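Local structure of possible adenyl cyclase-associated protein (Cryptosporidium parvum, 2B0R) at residues K139-T144 with W173-I178. The protein is probably a cyclase-associated protein of the CAP family, whose C-terminal domain is expected to bind monomeric actin and so help regulate actin filament turnover. Sequence-based numbering, arbitrary orientation.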
ATOM      1  N   LYS A 139       3.732  10.000   2.400  1.00 53.68           N
ATOM      2  CA  LYS A 139       4.297  11.335   2.143  1.00 56.11           C
ATOM      3  C   LYS A 139       5.844  11.228   2.117  1.00 52.79           C
ATOM      4  O   LYS A 139       6.541  11.670   3.035  1.00 54.19           O
ATOM      5  CB  LYS A 139       3.762  12.393   3.161  1.00 59.81           C
ATOM      6  CG  LYS A 139       3.776  13.883   2.660  1.00 63.38           C
ATOM      7  CD  LYS A 139       3.461  14.924   3.806  1.00 59.58           C
ATOM      8  N   VAL A 140       6.355  10.579   1.080  1.00 49.38           N
ATOM      9  CA  VAL A 140       7.780  10.479   0.887  1.00 47.28           C
ATOM     10  C   VAL A 140       8.113  11.197  -0.388  1.00 47.09           C
ATOM     11  O   VAL A 140       7.534  10.920  -1.437  1.00 44.61           O
ATOM     12  CB  VAL A 140       8.281   9.014   0.795  1.00 45.46           C
ATOM     13  CG1 VAL A 140       9.782   8.990   0.455  1.00 43.21           C
ATOM     14  CG2 VAL A 140       8.031   8.266   2.089  1.00 41.87           C
ATOM     15  N   ASN A 141       9.036  12.143  -0.282  1.00 48.84           N
ATOM     16  CA  ASN A 141       9.528  12.893  -1.422  1.00 47.47           C
ATOM     17  C   ASN A 141      10.998  12.559  -1.650  1.00 46.21           C
ATOM     18  O   ASN A 141      11.839  12.607  -0.732  1.00 45.39           O
ATOM     19  CB  ASN A 141       9.349  14.397  -1.193  1.00 49.94           C
ATOM     20  CG  ASN A 141       7.964  14.927  -1.649  1.00 51.85           C
ATOM     21  OD1 ASN A 141       6.981  14.199  -1.732  1.00 49.62           O
ATOM     22  ND2 ASN A 141       7.906  16.234  -1.920  1.00 52.37           N
ATOM     23  N   ILE A 142      11.300  12.215  -2.888  1.00 46.05           N
ATOM     24  CA  ILE A 142      12.637  11.809  -3.276  1.00 45.78           C
ATOM     25  C   ILE A 142      13.177  12.794  -4.268  1.00 44.97           C
ATOM     26  O   ILE A 142      12.601  12.956  -5.348  1.00 44.94           O
ATOM     27  CB  ILE A 142      12.620  10.381  -3.890  1.00 42.40           C
ATOM     28  CG1 ILE A 142      12.261   9.370  -2.810  1.00 41.05           C
ATOM     29  CG2 ILE A 142      13.962  10.041  -4.434  1.00 41.02           C
ATOM     30  CD1 ILE A 142      11.837   8.048  -3.366  1.00 45.75           C
ATOM     31  N   TYR A 143      14.273  13.459  -3.894  1.00 47.87           N
ATOM     32  CA  TYR A 143      14.925  14.469  -4.754  1.00 52.15           C
ATOM     33  C   TYR A 143      16.162  13.892  -5.413  1.00 54.50           C
ATOM     34  O   TYR A 143      17.100  13.463  -4.721  1.00 56.43           O
ATOM     35  CB  TYR A 143      15.288  15.732  -3.966  1.00 53.75           C
ATOM     36  CG  TYR A 143      14.091  16.413  -3.318  1.00 55.68           C
ATOM     37  CD1 TYR A 143      13.562  15.945  -2.110  1.00 54.65           C
ATOM     38  CD2 TYR A 143      13.489  17.511  -3.910  1.00 54.22           C
ATOM     39  CE1 TYR A 143      12.477  16.547  -1.541  1.00 55.45           C
ATOM     40  CE2 TYR A 143      12.398  18.131  -3.326  1.00 53.13           C
ATOM     41  CZ  TYR A 143      11.907  17.648  -2.153  1.00 54.45           C
ATOM     42  OH  TYR A 143      10.827  18.260  -1.576  1.00 58.07           O
ATOM     43  N   THR A 144      16.165  13.861  -6.741  1.00 52.93           N
ATOM     44  CA  THR A 144      17.243  13.191  -7.436  1.00 55.96           C
ATOM     45  C   THR A 144      18.283  14.197  -7.865  1.00 57.80           C
ATOM     46  O   THR A 144      17.971  15.357  -8.025  1.00 61.18           O
ATOM     47  CB  THR A 144      16.743  12.395  -8.650  1.00 52.80           C
ATOM     48  OG1 THR A 144      16.315  13.298  -9.652  1.00 54.80           O
ATOM     49  CG2 THR A 144      15.575  11.525  -8.280  1.00 51.76           C
ATOM     50  N   TRP A 173      12.050  22.051  -9.455  1.00 63.61           N
ATOM     51  CA  TRP A 173      11.863  20.641  -9.343  1.00 59.05           C
ATOM     52  C   TRP A 173      10.678  20.265 -10.188  1.00 62.87           C
ATOM     53  O   TRP A 173       9.597  20.865 -10.059  1.00 61.85           O
ATOM     54  CB  TRP A 173      11.581  20.291  -7.903  1.00 57.29           C
ATOM     55  CG  TRP A 173      12.732  20.565  -7.023  1.00 57.44           C
ATOM     56  CD1 TRP A 173      12.878  21.621  -6.178  1.00 56.01           C
ATOM     57  CD2 TRP A 173      13.925  19.774  -6.898  1.00 55.84           C
ATOM     58  NE1 TRP A 173      14.087  21.535  -5.520  1.00 55.42           N
ATOM     59  CE2 TRP A 173      14.751  20.417  -5.946  1.00 54.71           C
ATOM     60  CE3 TRP A 173      14.370  18.578  -7.491  1.00 55.62           C
ATOM     61  CZ2 TRP A 173      15.999  19.917  -5.574  1.00 54.60           C
ATOM     62  CZ3 TRP A 173      15.616  18.078  -7.128  1.00 55.54           C
ATOM     63  CH2 TRP A 173      16.419  18.750  -6.176  1.00 56.49           C
ATOM     64  N   LYS A 174      10.876  19.293 -11.077  1.00 65.04           N
ATOM     65  CA  LYS A 174       9.764  18.652 -11.727  1.00 64.89           C
ATOM     66  C   LYS A 174       9.253  17.621 -10.714  1.00 63.84           C
ATOM     67  O   LYS A 174      10.003  16.749 -10.306  1.00 65.82           O
ATOM     68  CB  LYS A 174      10.220  17.988 -13.026  1.00 65.87           C
ATOM     69  CG  LYS A 174       9.073  17.682 -13.990  1.00 66.55           C
ATOM     70  CD  LYS A 174       9.533  16.922 -15.251  1.00 65.71           C
ATOM     71  CE  LYS A 174       8.321  16.688 -16.209  1.00 68.81           C
ATOM     72  NZ  LYS A 174       8.671  15.991 -17.513  1.00 68.41           N
ATOM     73  N   GLU A 175       7.999  17.761 -10.283  1.00 61.31           N
ATOM     74  CA  GLU A 175       7.352  16.818  -9.356  1.00 59.39           C
ATOM     75  C   GLU A 175       6.441  15.809 -10.079  1.00 59.04           C
ATOM     76  O   GLU A 175       5.490  16.202 -10.765  1.00 57.45           O
ATOM     77  CB  GLU A 175       6.527  17.577  -8.310  1.00 57.82           C
ATOM     78  CG  GLU A 175       6.188  16.762  -7.099  1.00 58.38           C
ATOM     79  CD  GLU A 175       5.291  17.476  -6.138  1.00 60.69           C
ATOM     80  OE1 GLU A 175       5.803  18.053  -5.157  1.00 62.84           O
ATOM     81  OE2 GLU A 175       4.069  17.465  -6.351  1.00 63.36           O
ATOM     82  N   LEU A 176       6.734  14.511  -9.906  1.00 58.42           N
ATOM     83  CA  LEU A 176       5.959  13.422 -10.529  1.00 55.04           C
ATOM     84  C   LEU A 176       5.515  12.400  -9.494  1.00 54.22           C
ATOM     85  O   LEU A 176       6.340  11.822  -8.767  1.00 54.05           O
ATOM     86  CB  LEU A 176       6.761  12.745 -11.644  1.00 53.52           C
ATOM     87  CG  LEU A 176       7.091  13.612 -12.878  1.00 52.91           C
ATOM     88  CD1 LEU A 176       8.093  12.902 -13.781  1.00 50.82           C
ATOM     89  CD2 LEU A 176       5.826  14.025 -13.637  1.00 47.09           C
ATOM     90  N   ALA A 177       4.202  12.186  -9.431  1.00 51.92           N
ATOM     91  CA  ALA A 177       3.593  11.340  -8.400  1.00 50.44           C
ATOM     92  C   ALA A 177       3.713   9.866  -8.789  1.00 49.19           C
ATOM     93  O   ALA A 177       3.406   9.511  -9.919  1.00 50.46           O
ATOM     94  CB  ALA A 177       2.122  11.744  -8.166  1.00 38.44           C
ATOM     95  N   ILE A 178       4.183   9.028  -7.862  1.00 45.91           N
ATOM     96  CA  ILE A 178       4.289   7.580  -8.095  1.00 46.53           C
ATOM     97  C   ILE A 178       2.925   6.908  -7.884  1.00 46.05           C
ATOM     98  O   ILE A 178       2.281   7.148  -6.871  1.00 47.54           O
ATOM     99  CB  ILE A 178       5.335   6.924  -7.160  1.00 46.77           C
ATOM    100  CG1 ILE A 178       6.773   7.241  -7.639  1.00 44.47           C
ATOM    101  CG2 ILE A 178       5.089   5.407  -7.037  1.00 40.74           C
ATOM    102  CD1 ILE A 178       7.854   7.152  -6.520  1.00 43.22           C
TER
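Y143 drives the edge of its phenol ring into one face of the W173 indole, a T-shaped aromatic pair with the two planes at 78°. The ring centroid of Y143 lies 4.9 Å from that of the six-membered ring of W173. Y143 CD2 does the touching: it sits over the middle of that six-membered ring, 3.8 Å from W173 CE2. Behind it, Y143 CB comes within 3.9 Å of W173 CH2, so the base of the tyrosine also rests on the indole. In both residues CB is directed toward the other segment and CG stands anti to the carbonyl carbon (chi1 -59° in Y143, -65° in W173); set this way, the two side chains cross at about a right angle and the tyrosine presents an edge to the indole face. At the rim of the indole, in its plane, T144 O approaches W173 CZ3 at 3.7 Å. Further along, the N141 amide and the E175 carboxylate are only loosely opposed, with N141 ND2 4.3 Å from E175 OE1; no hydrogen bond joins the two segments. N141 OD1 instead accepts a hydrogen bond from N162 ND2, and T144 OG1 hydrogen-bonds to L164 O, both on strand 161-166, which runs between the two strands of this contact. Q124, on strand 121-125 at the other flank of strand 140-143, touches the side chains of both Y143 and W173. K174 NZ hydrogen-bonds to G191 O of the second subunit. The aromatic pair thus reaches across an intervening strand, joining parallel strand 140-143 to the antiparallel strand 173-177 that closes one sheet of the right-handed beta-helix characteristic of CAP C-terminal domains.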